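Tetraacyldisaccharide 4'-kinase (Aquifex aeolicus, PDB 4EHX) transfers the gamma-phosphate of ATP to the 4'-position of a tetraacyldisaccharide 1-phosphate, forming lipid IVA in the pathway to lipid A. Local coordinates at residues Phe208-Asn213 against Ala293-Val298; Lys225-Ile230 against Gly272-Thr277; Val229-Gly234 against Lys253-Phe258. All blocks are in the same frame, centred on the assembly; numbering follows the deposited sequence.

Contact 1 (Phe208-Asn213 against Ala293-Val298)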
loop_
_atom_site.group_PDB
_atom_site.type_symbol
_atom_site.label_atom_id
_atom_site.label_comp_id
_atom_site.label_asym_id
_atom_site.label_seq_id
_atom_site.Cartn_x
_atom_site.Cartn_y
_atom_site.Cartn_z
ATOM N N PHE A 208 -2.347 15.078 -7.732
ATOM C CA PHE A 208 -0.949 15.477 -7.593
ATOM C C PHE A 208 -0.806 16.630 -6.614
ATOM O O PHE A 208 -1.443 17.668 -6.770
ATOM C CB PHE A 208 -0.367 15.877 -8.954
ATOM C CG PHE A 208 1.078 16.313 -8.894
ATOM C CD1 PHE A 208 2.048 15.476 -8.360
ATOM C CD2 PHE A 208 1.465 17.554 -9.376
ATOM C CE1 PHE A 208 3.377 15.869 -8.305
ATOM C CE2 PHE A 208 2.791 17.950 -9.324
ATOM C CZ PHE A 208 3.747 17.108 -8.789
ATOM N N CYS A 209 0.046 16.445 -5.613
ATOM C CA CYS A 209 0.247 17.442 -4.569
ATOM C C CYS A 209 1.551 18.213 -4.732
ATOM O O CYS A 209 1.560 19.443 -4.855
ATOM C CB CYS A 209 0.248 16.760 -3.199
ATOM S SG CYS A 209 0.404 17.930 -1.824
ATOM N N CYS A 210 2.656 17.475 -4.732
ATOM C CA CYS A 210 3.978 18.071 -4.630
ATOM C C CYS A 210 5.002 16.962 -4.791
ATOM O O CYS A 210 4.660 15.850 -5.192
ATOM C CB CYS A 210 4.159 18.642 -3.228
ATOM S SG CYS A 210 3.861 17.399 -1.967
ATOM N N LEU A 211 6.256 17.264 -4.468
ATOM C CA LEU A 211 7.323 16.272 -4.556
ATOM C C LEU A 211 7.741 15.700 -3.204
ATOM O O LEU A 211 7.508 16.307 -2.155
ATOM C CB LEU A 211 8.540 16.921 -5.224
ATOM C CG LEU A 211 8.359 17.551 -6.600
ATOM C CD1 LEU A 211 9.652 18.259 -7.040
ATOM C CD2 LEU A 211 7.931 16.496 -7.620
ATOM N N LEU A 212 8.343 14.517 -3.234
ATOM C CA LEU A 212 9.057 14.000 -2.078
ATOM C C LEU A 212 10.543 14.091 -2.388
ATOM O O LEU A 212 10.976 13.624 -3.446
ATOM C CB LEU A 212 8.688 12.541 -1.839
ATOM C CG LEU A 212 7.267 12.308 -1.329
ATOM C CD1 LEU A 212 6.967 10.824 -1.245
ATOM C CD2 LEU A 212 7.106 12.971 0.024
ATOM N N ASN A 213 11.325 14.687 -1.491
ATOM C CA ASN A 213 12.773 14.664 -1.667
ATOM C C ASN A 213 13.351 13.330 -1.178
ATOM O O ASN A 213 12.603 12.426 -0.808
ATOM C CB ASN A 213 13.467 15.889 -1.048
ATOM C CG ASN A 213 13.383 15.926 0.474
ATOM O OD1 ASN A 213 13.135 14.913 1.119
ATOM N ND2 ASN A 213 13.622 17.101 1.048
ATOM N N ALA A 293 10.576 12.154 -5.921
ATOM C CA ALA A 293 9.436 11.369 -6.390
ATOM C C ALA A 293 8.192 12.257 -6.419
ATOM O O ALA A 293 8.167 13.321 -5.812
ATOM C CB ALA A 293 9.208 10.139 -5.489
ATOM N N LEU A 294 7.167 11.831 -7.142
ATOM C CA LEU A 294 5.924 12.573 -7.160
ATOM C C LEU A 294 5.111 12.233 -5.911
ATOM O O LEU A 294 5.130 11.099 -5.425
ATOM C CB LEU A 294 5.130 12.243 -8.417
ATOM C CG LEU A 294 5.874 12.385 -9.747
ATOM C CD1 LEU A 294 4.988 11.940 -10.908
ATOM C CD2 LEU A 294 6.350 13.810 -9.947
ATOM N N ASN A 295 4.400 13.222 -5.386
ATOM C CA ASN A 295 3.575 12.999 -4.208
ATOM C C ASN A 295 2.121 13.296 -4.524
ATOM O O ASN A 295 1.776 14.399 -4.951
ATOM C CB ASN A 295 4.064 13.860 -3.040
ATOM C CG ASN A 295 3.517 13.394 -1.697
ATOM O OD1 ASN A 295 2.895 12.335 -1.593
ATOM N ND2 ASN A 295 3.768 14.176 -0.660
ATOM N N PHE A 296 1.280 12.291 -4.336
ATOM C CA PHE A 296 -0.151 12.430 -4.530
ATOM C C PHE A 296 -0.858 12.406 -3.180
ATOM O O PHE A 296 -0.341 11.850 -2.213
ATOM C CB PHE A 296 -0.663 11.305 -5.427
ATOM C CG PHE A 296 -0.210 11.428 -6.845
ATOM C CD1 PHE A 296 1.079 11.075 -7.205
ATOM C CD2 PHE A 296 -1.066 11.914 -7.820
ATOM C CE1 PHE A 296 1.501 11.199 -8.518
ATOM C CE2 PHE A 296 -0.653 12.038 -9.128
ATOM C CZ PHE A 296 0.639 11.683 -9.478
ATOM N N LYS A 297 -2.025 13.034 -3.109
ATOM C CA LYS A 297 -2.810 13.027 -1.884
ATOM C C LYS A 297 -4.137 12.358 -2.177
ATOM O O LYS A 297 -4.642 12.452 -3.296
ATOM C CB LYS A 297 -3.024 14.453 -1.361
ATOM C CG LYS A 297 -1.772 15.093 -0.764
ATOM C CD LYS A 297 -1.278 14.313 0.448
ATOM C CE LYS A 297 0.067 14.827 0.941
ATOM N NZ LYS A 297 0.012 16.243 1.383
ATOM N N VAL A 298 -4.681 11.658 -1.183
ATOM C CA VAL A 298 -5.983 11.026 -1.323
ATOM C C VAL A 298 -7.061 12.047 -1.028
ATOM O O VAL A 298 -6.978 12.798 -0.057
ATOM C CB VAL A 298 -6.170 9.828 -0.352
ATOM C CG1 VAL A 298 -7.660 9.529 -0.151
ATOM C CG2 VAL A 298 -5.426 8.599 -0.860
#
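Phe-208 presents the edge of its ring to the face of Phe-296, a T-shaped pair with centroids 5.7 Å apart and planes at 60°. The two first torsions differ: CG of Phe-208 lies trans to the backbone N (chi1 180°), whereas that of Phe-296 lies beside its own N (chi1 -70°), which brings the Phe-296 ring against the Phe-208 backbone, with CD2 3.4 Å from Phe-208 N. Farther along the Phe-208 ring, CE1 meets Leu-294 CD2 at 4.0 Å, the two side chains crossing at about a right angle; the same methyl also touches Leu-211 CD2. These strands, 201-212 and 291-300, run antiparallel, and between Phe-208 and Cys-210 their register slips by one residue in a classic beta bulge. Both Cys-209 N (2.8 Å) and Cys-210 N (3.2 Å) donate to Asn-295 O, the first in the carbonyl plane and the second tilted from it. Beyond the bulge Leu-212 and Ala-293 form a regular hydrogen-bonded pair. On the face carrying Cys-210, Leu-212 and Asn-295, the amide ND2 of Asn-295 is 3.5 Å from Cys-210 SG and 3.6 Å from Leu-212 CD2. Cys-209 SG instead lies alongside Lys-297, whose chain bends at chi2 and chi4; CG and NZ both approach the sulfur, and NZ also has a long, weak ion pair with Glu-218. Helix 237-248 packs on Leu-294 and Phe-296 through Val-244.

Contact 2 (Lys225-Ile230 against Gly272-Thr277)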
loop_
_atom_site.group_PDB
_atom_site.type_symbol
_atom_site.label_atom_id
_atom_site.label_comp_id
_atom_site.label_asym_id
_atom_site.label_seq_id
_atom_site.Cartn_x
_atom_site.Cartn_y
_atom_site.Cartn_z
ATOM N N LYS A 225 9.770 24.122 -12.349
ATOM C CA LYS A 225 9.468 25.133 -13.355
ATOM C C LYS A 225 10.747 25.620 -14.036
ATOM O O LYS A 225 11.751 25.893 -13.374
ATOM C CB LYS A 225 8.701 26.306 -12.740
ATOM C CG LYS A 225 8.062 27.228 -13.767
ATOM C CD LYS A 225 7.267 28.343 -13.105
ATOM C CE LYS A 225 8.180 29.328 -12.394
ATOM N NZ LYS A 225 9.079 30.037 -13.349
ATOM N N GLU A 226 10.698 25.710 -15.363
ATOM C CA GLU A 226 11.830 26.164 -16.173
ATOM C C GLU A 226 13.017 25.199 -16.075
ATOM O O GLU A 226 14.147 25.556 -16.418
ATOM C CB GLU A 226 12.345 27.524 -15.690
ATOM C CG GLU A 226 11.279 28.616 -15.649
ATOM C CD GLU A 226 10.574 28.798 -16.980
ATOM O OE1 GLU A 226 11.236 28.676 -18.031
ATOM O OE2 GLU A 226 9.350 29.054 -16.973
ATOM N N ARG A 227 12.753 23.978 -15.618
ATOM C CA ARG A 227 13.789 22.958 -15.523
ATOM C C ARG A 227 13.271 21.741 -16.293
ATOM O O ARG A 227 12.093 21.394 -16.198
ATOM C CB ARG A 227 14.138 22.536 -14.087
ATOM C CG ARG A 227 14.651 23.638 -13.162
ATOM C CD ARG A 227 16.054 24.089 -13.559
ATOM N NE ARG A 227 16.919 22.949 -13.874
ATOM C CZ ARG A 227 17.877 22.476 -13.077
ATOM N NH1 ARG A 227 18.127 23.047 -11.907
ATOM N NH2 ARG A 227 18.601 21.432 -13.454
ATOM N N GLU A 228 14.143 21.102 -17.067
ATOM C CA GLU A 228 13.842 19.781 -17.611
ATOM C C GLU A 228 14.463 18.752 -16.671
ATOM O O GLU A 228 15.503 19.009 -16.066
ATOM C CB GLU A 228 14.416 19.617 -19.019
ATOM C CG GLU A 228 13.792 20.533 -20.062
ATOM C CD GLU A 228 14.382 20.338 -21.452
ATOM O OE1 GLU A 228 15.515 19.820 -21.560
ATOM O OE2 GLU A 228 13.710 20.705 -22.437
ATOM N N VAL A 229 13.832 17.594 -16.533
ATOM C CA VAL A 229 14.337 16.597 -15.599
ATOM C C VAL A 229 14.796 15.337 -16.308
ATOM O O VAL A 229 14.434 15.080 -17.456
ATOM C CB VAL A 229 13.273 16.203 -14.566
ATOM C CG1 VAL A 229 12.794 17.427 -13.806
ATOM C CG2 VAL A 229 12.116 15.497 -15.258
ATOM N N ILE A 230 15.604 14.552 -15.608
ATOM C CA ILE A 230 15.944 13.211 -16.048
ATOM C C ILE A 230 15.133 12.253 -15.185
ATOM O O ILE A 230 15.241 12.272 -13.963
ATOM C CB ILE A 230 17.442 12.931 -15.863
ATOM C CG1 ILE A 230 18.268 13.881 -16.737
ATOM C CG2 ILE A 230 17.755 11.489 -16.202
ATOM C CD1 ILE A 230 19.738 13.912 -16.389
ATOM N N GLY A 272 23.975 19.051 -10.314
ATOM C CA GLY A 272 23.322 20.137 -11.020
ATOM C C GLY A 272 22.095 19.741 -11.823
ATOM O O GLY A 272 21.360 20.609 -12.298
ATOM N N GLU A 273 21.867 18.443 -11.992
ATOM C CA GLU A 273 20.662 17.994 -12.689
ATOM C C GLU A 273 19.602 17.590 -11.669
ATOM O O GLU A 273 19.922 17.269 -10.520
ATOM C CB GLU A 273 20.956 16.831 -13.645
ATOM C CG GLU A 273 21.972 17.141 -14.740
ATOM C CD GLU A 273 21.391 17.949 -15.897
ATOM O OE1 GLU A 273 20.155 17.943 -16.066
ATOM O OE2 GLU A 273 22.171 18.589 -16.642
ATOM N N ILE A 274 18.342 17.616 -12.096
ATOM C CA ILE A 274 17.234 17.155 -11.273
ATOM C C ILE A 274 16.683 15.845 -11.806
ATOM O O ILE A 274 16.460 15.704 -13.004
ATOM C CB ILE A 274 16.092 18.180 -11.228
ATOM C CG1 ILE A 274 16.603 19.497 -10.639
ATOM C CG2 ILE A 274 14.904 17.619 -10.419
ATOM C CD1 ILE A 274 15.576 20.610 -10.642
ATOM N N TYR A 275 16.474 14.888 -10.904
ATOM C CA TYR A 275 15.962 13.577 -11.279
ATOM C C TYR A 275 14.603 13.323 -10.647
ATOM O O TYR A 275 14.335 13.747 -9.517
ATOM C CB TYR A 275 16.923 12.460 -10.854
ATOM C CG TYR A 275 18.287 12.555 -11.496
ATOM C CD1 TYR A 275 19.253 13.405 -10.988
ATOM C CD2 TYR A 275 18.601 11.797 -12.614
ATOM C CE1 TYR A 275 20.507 13.507 -11.585
ATOM C CE2 TYR A 275 19.844 11.888 -13.214
ATOM C CZ TYR A 275 20.792 12.745 -12.695
ATOM O OH TYR A 275 22.019 12.823 -13.298
ATOM N N LEU A 276 13.760 12.615 -11.388
ATOM C CA LEU A 276 12.496 12.105 -10.867
ATOM C C LEU A 276 12.481 10.595 -10.991
ATOM O O LEU A 276 12.907 10.046 -12.005
ATOM C CB LEU A 276 11.307 12.693 -11.633
ATOM C CG LEU A 276 11.182 14.212 -11.528
ATOM C CD1 LEU A 276 9.876 14.683 -12.152
ATOM C CD2 LEU A 276 11.278 14.633 -10.067
ATOM N N THR A 277 11.999 9.927 -9.950
ATOM C CA THR A 277 11.884 8.478 -9.961
ATOM C C THR A 277 10.697 8.098 -9.079
ATOM O O THR A 277 9.938 8.977 -8.649
ATOM C CB THR A 277 13.184 7.798 -9.477
ATOM O OG1 THR A 277 13.064 6.375 -9.608
ATOM C CG2 THR A 277 13.484 8.163 -8.006
HETATM O O HOH W 1 17.902 18.614 -14.761
#
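The guanidinium of Arg-227 has Ile-274 CD1 over one face, 3.7 Å above its plane and offset toward the rim, while Gly-272 O lies at its edge. NH2 donates to that oxygen over 3.1 Å; the donor is in the carbonyl plane, though the oxygen is 15° out of the guanidinium plane. The arginine chain, bent at chi2 and chi3, crosses the Ile-274 side chain at about a right angle. The Tyr-275 side chain runs beside that of Ile-230, both pointing the same way, with Ile-230 CB oblique to the ring and 3.6 Å from its CD2. CD1 of the isoleucine reaches along to the phenol end, whose OH is hydrogen-bonded to Glu-270 N. This parallel bridge pair joins strand 229-233 to strand 275-277, which in turn borders strand 291-300: Ile-230 N donates to Ile-274 O (3.0 Å, 170° at the hydrogen), and Ile-230 O accepts from Leu-276 N. Val-229 sets CG1 against Ile-274 CG2 and its own CG2 3.9 Å from Leu-276 CD1. Among Arg-227, Glu-228, Glu-273 and Ile-274 sits a water that donates to Glu-228 O and Glu-273 OE1 and accepts from Ile-274 N. It bridges Arg-227 and Glu-273, weakly on the arginine side, their charged atoms not touching. Glu-273 OE1 has Lys-253 as its direct salt-bridge partner, which probably favours a charged carboxylate.

Contact 3 (Val229-Gly234 against Lys253-Phe258)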
loop_
_atom_site.group_PDB
_atom_site.type_symbol
_atom_site.label_atom_id
_atom_site.label_comp_id
_atom_site.label_asym_id
_atom_site.label_seq_id
_atom_site.Cartn_x
_atom_site.Cartn_y
_atom_site.Cartn_z
ATOM N N VAL A 229 13.832 17.594 -16.533
ATOM C CA VAL A 229 14.337 16.597 -15.599
ATOM C C VAL A 229 14.796 15.337 -16.308
ATOM O O VAL A 229 14.434 15.080 -17.456
ATOM C CB VAL A 229 13.273 16.203 -14.566
ATOM C CG1 VAL A 229 12.794 17.427 -13.806
ATOM C CG2 VAL A 229 12.116 15.497 -15.258
ATOM N N ILE A 230 15.604 14.552 -15.608
ATOM C CA ILE A 230 15.944 13.211 -16.048
ATOM C C ILE A 230 15.133 12.253 -15.185
ATOM O O ILE A 230 15.241 12.272 -13.963
ATOM C CB ILE A 230 17.442 12.931 -15.863
ATOM C CG1 ILE A 230 18.268 13.881 -16.737
ATOM C CG2 ILE A 230 17.755 11.489 -16.202
ATOM C CD1 ILE A 230 19.738 13.912 -16.389
ATOM N N ALA A 231 14.303 11.434 -15.815
ATOM C CA ALA A 231 13.467 10.500 -15.071
ATOM C C ALA A 231 13.957 9.071 -15.247
ATOM O O ALA A 231 14.553 8.722 -16.273
ATOM C CB ALA A 231 12.012 10.620 -15.503
ATOM N N PHE A 232 13.697 8.243 -14.239
ATOM C CA PHE A 232 14.101 6.848 -14.283
ATOM C C PHE A 232 13.269 5.969 -13.355
ATOM O O PHE A 232 12.690 6.437 -12.371
ATOM C CB PHE A 232 15.602 6.692 -14.016
ATOM C CG PHE A 232 16.023 7.029 -12.608
ATOM C CD1 PHE A 232 15.968 6.071 -11.605
ATOM C CD2 PHE A 232 16.508 8.291 -12.299
ATOM C CE1 PHE A 232 16.364 6.368 -10.316
ATOM C CE2 PHE A 232 16.910 8.600 -11.005
ATOM C CZ PHE A 232 16.841 7.637 -10.016
ATOM N N SER A 233 13.197 4.689 -13.691
ATOM C CA SER A 233 12.363 3.761 -12.951
ATOM C C SER A 233 13.059 2.418 -12.829
ATOM O O SER A 233 13.691 1.943 -13.775
ATOM C CB SER A 233 11.008 3.593 -13.639
ATOM O OG SER A 233 10.122 2.858 -12.816
ATOM N N GLY A 234 12.942 1.817 -11.650
ATOM C CA GLY A 234 13.612 0.569 -11.350
ATOM C C GLY A 234 12.692 -0.629 -11.447
ATOM O O GLY A 234 12.795 -1.560 -10.651
ATOM N N LYS A 253 13.696 15.446 -20.286
ATOM C CA LYS A 253 14.710 15.491 -21.334
ATOM C C LYS A 253 15.249 14.097 -21.626
ATOM O O LYS A 253 15.908 13.877 -22.642
ATOM C CB LYS A 253 15.867 16.403 -20.918
ATOM C CG LYS A 253 16.806 15.759 -19.907
ATOM C CD LYS A 253 18.075 16.570 -19.691
ATOM C CE LYS A 253 17.785 17.884 -18.986
ATOM N NZ LYS A 253 19.035 18.554 -18.527
ATOM N N GLU A 254 14.965 13.152 -20.736
ATOM C CA GLU A 254 15.563 11.826 -20.837
ATOM C C GLU A 254 14.826 10.867 -19.907
ATOM O O GLU A 254 14.323 11.274 -18.858
ATOM C CB GLU A 254 17.066 11.936 -20.593
ATOM C CG GLU A 254 17.813 10.620 -20.591
ATOM C CD GLU A 254 19.287 10.814 -20.293
ATOM O OE1 GLU A 254 20.022 9.807 -20.212
ATOM O OE2 GLU A 254 19.707 11.983 -20.138
ATOM N N PHE A 255 14.764 9.596 -20.295
ATOM C CA PHE A 255 14.159 8.565 -19.453
ATOM C C PHE A 255 15.113 7.376 -19.463
ATOM O O PHE A 255 15.692 7.045 -20.499
ATOM C CB PHE A 255 12.758 8.118 -19.890
ATOM C CG PHE A 255 11.968 7.436 -18.799
ATOM C CD1 PHE A 255 12.159 6.091 -18.516
ATOM C CD2 PHE A 255 11.033 8.144 -18.054
ATOM C CE1 PHE A 255 11.434 5.463 -17.507
ATOM C CE2 PHE A 255 10.303 7.523 -17.046
ATOM C CZ PHE A 255 10.504 6.182 -16.774
ATOM N N MET A 256 15.278 6.746 -18.306
ATOM C CA MET A 256 16.122 5.564 -18.178
ATOM C C MET A 256 15.345 4.450 -17.475
ATOM O O MET A 256 14.730 4.680 -16.433
ATOM C CB MET A 256 17.389 5.899 -17.384
ATOM C CG MET A 256 18.085 7.194 -17.818
ATOM S SD MET A 256 19.296 7.811 -16.622
ATOM C CE MET A 256 20.442 6.440 -16.543
ATOM N N SER A 257 15.368 3.250 -18.051
ATOM C CA SER A 257 14.761 2.079 -17.418
ATOM C C SER A 257 15.824 1.126 -16.873
ATOM O O SER A 257 16.749 0.742 -17.588
ATOM C CB SER A 257 13.850 1.341 -18.400
ATOM O OG SER A 257 12.616 2.019 -18.566
ATOM N N PHE A 258 15.689 0.751 -15.604
ATOM C CA PHE A 258 16.637 -0.149 -14.956
ATOM C C PHE A 258 15.993 -1.503 -14.650
ATOM O O PHE A 258 14.766 -1.625 -14.667
ATOM C CB PHE A 258 17.168 0.476 -13.660
ATOM C CG PHE A 258 17.898 1.773 -13.865
ATOM C CD1 PHE A 258 19.212 1.782 -14.305
ATOM C CD2 PHE A 258 17.275 2.983 -13.611
ATOM C CE1 PHE A 258 19.888 2.973 -14.494
ATOM C CE2 PHE A 258 17.947 4.178 -13.801
ATOM C CZ PHE A 258 19.255 4.172 -14.242
#
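Strand 229-233, helix 237-248 and strand 252-257 make a beta-alpha-beta unit, and here its two strands lie side by side and parallel, 18° apart in direction. Alternating backbone bonds join them: Met-256 N to Ala-231 O (2.9 Å), Ser-233 N to Met-256 O, and Phe-258 N to Ser-233 O (3.0 Å). The ring of Phe-258, just past the end of the strand, comes edge-on to Phe-232, with CE2 3.4 Å from Phe-232 CB and CG of Phe-232 lying in the plane of that ring. The Phe-232 ring itself is set by a first torsion of 68°, which puts CG between N and C, and its plane stands at 85° to that of Phe-258. On this same face Met-256 CB touches Phe-232 CB, and SD rests 4.0 Å from Ile-230 CG2. The opposite face carries Ala-231, Phe-255 and Ser-233. There the Phe-255 ring has Ala-231 O over one face, its CD2 3.7 Å from Ala-231 CB and its CZ 4.1 Å from Ser-233 CB, while Asn-238 and Arg-242 of helix 237-248 also touch it. Replacing Phe-255 by alanine removes a ring that meets both Ala-231 and Ser-233 and this helix, and is likely to leave a gap there. Leu-245 of the helix touches Ala-231, and strand 275-277 flanks strand 229-233 on its other side.

The three contacts link neighbouring strands in the order 201-212, 291-300, 275-277, 229-233, 252-257. Contacts 2 and 3 share Val-229 and Ile-230, since strand 229-233 is flanked by 275-277 and 252-257; their centres are about 10 Å apart. They are tied by a salt bridge between Glu-273 OE1 and Lys-253 NZ, 2.8 Å, and by a probable hydrogen bond from Thr-277 OG1 to Phe-232 O. Contact 1 joins through strand 291-300, the neighbour of 275-277, where Ala-293 CB packs 3.4 Å from Thr-277 O. It also lies nearest the predicted ATP site: the Leu-212 side chain is about 9 Å from that of Thr-52, whereas contacts 2 and 3 lie away from it.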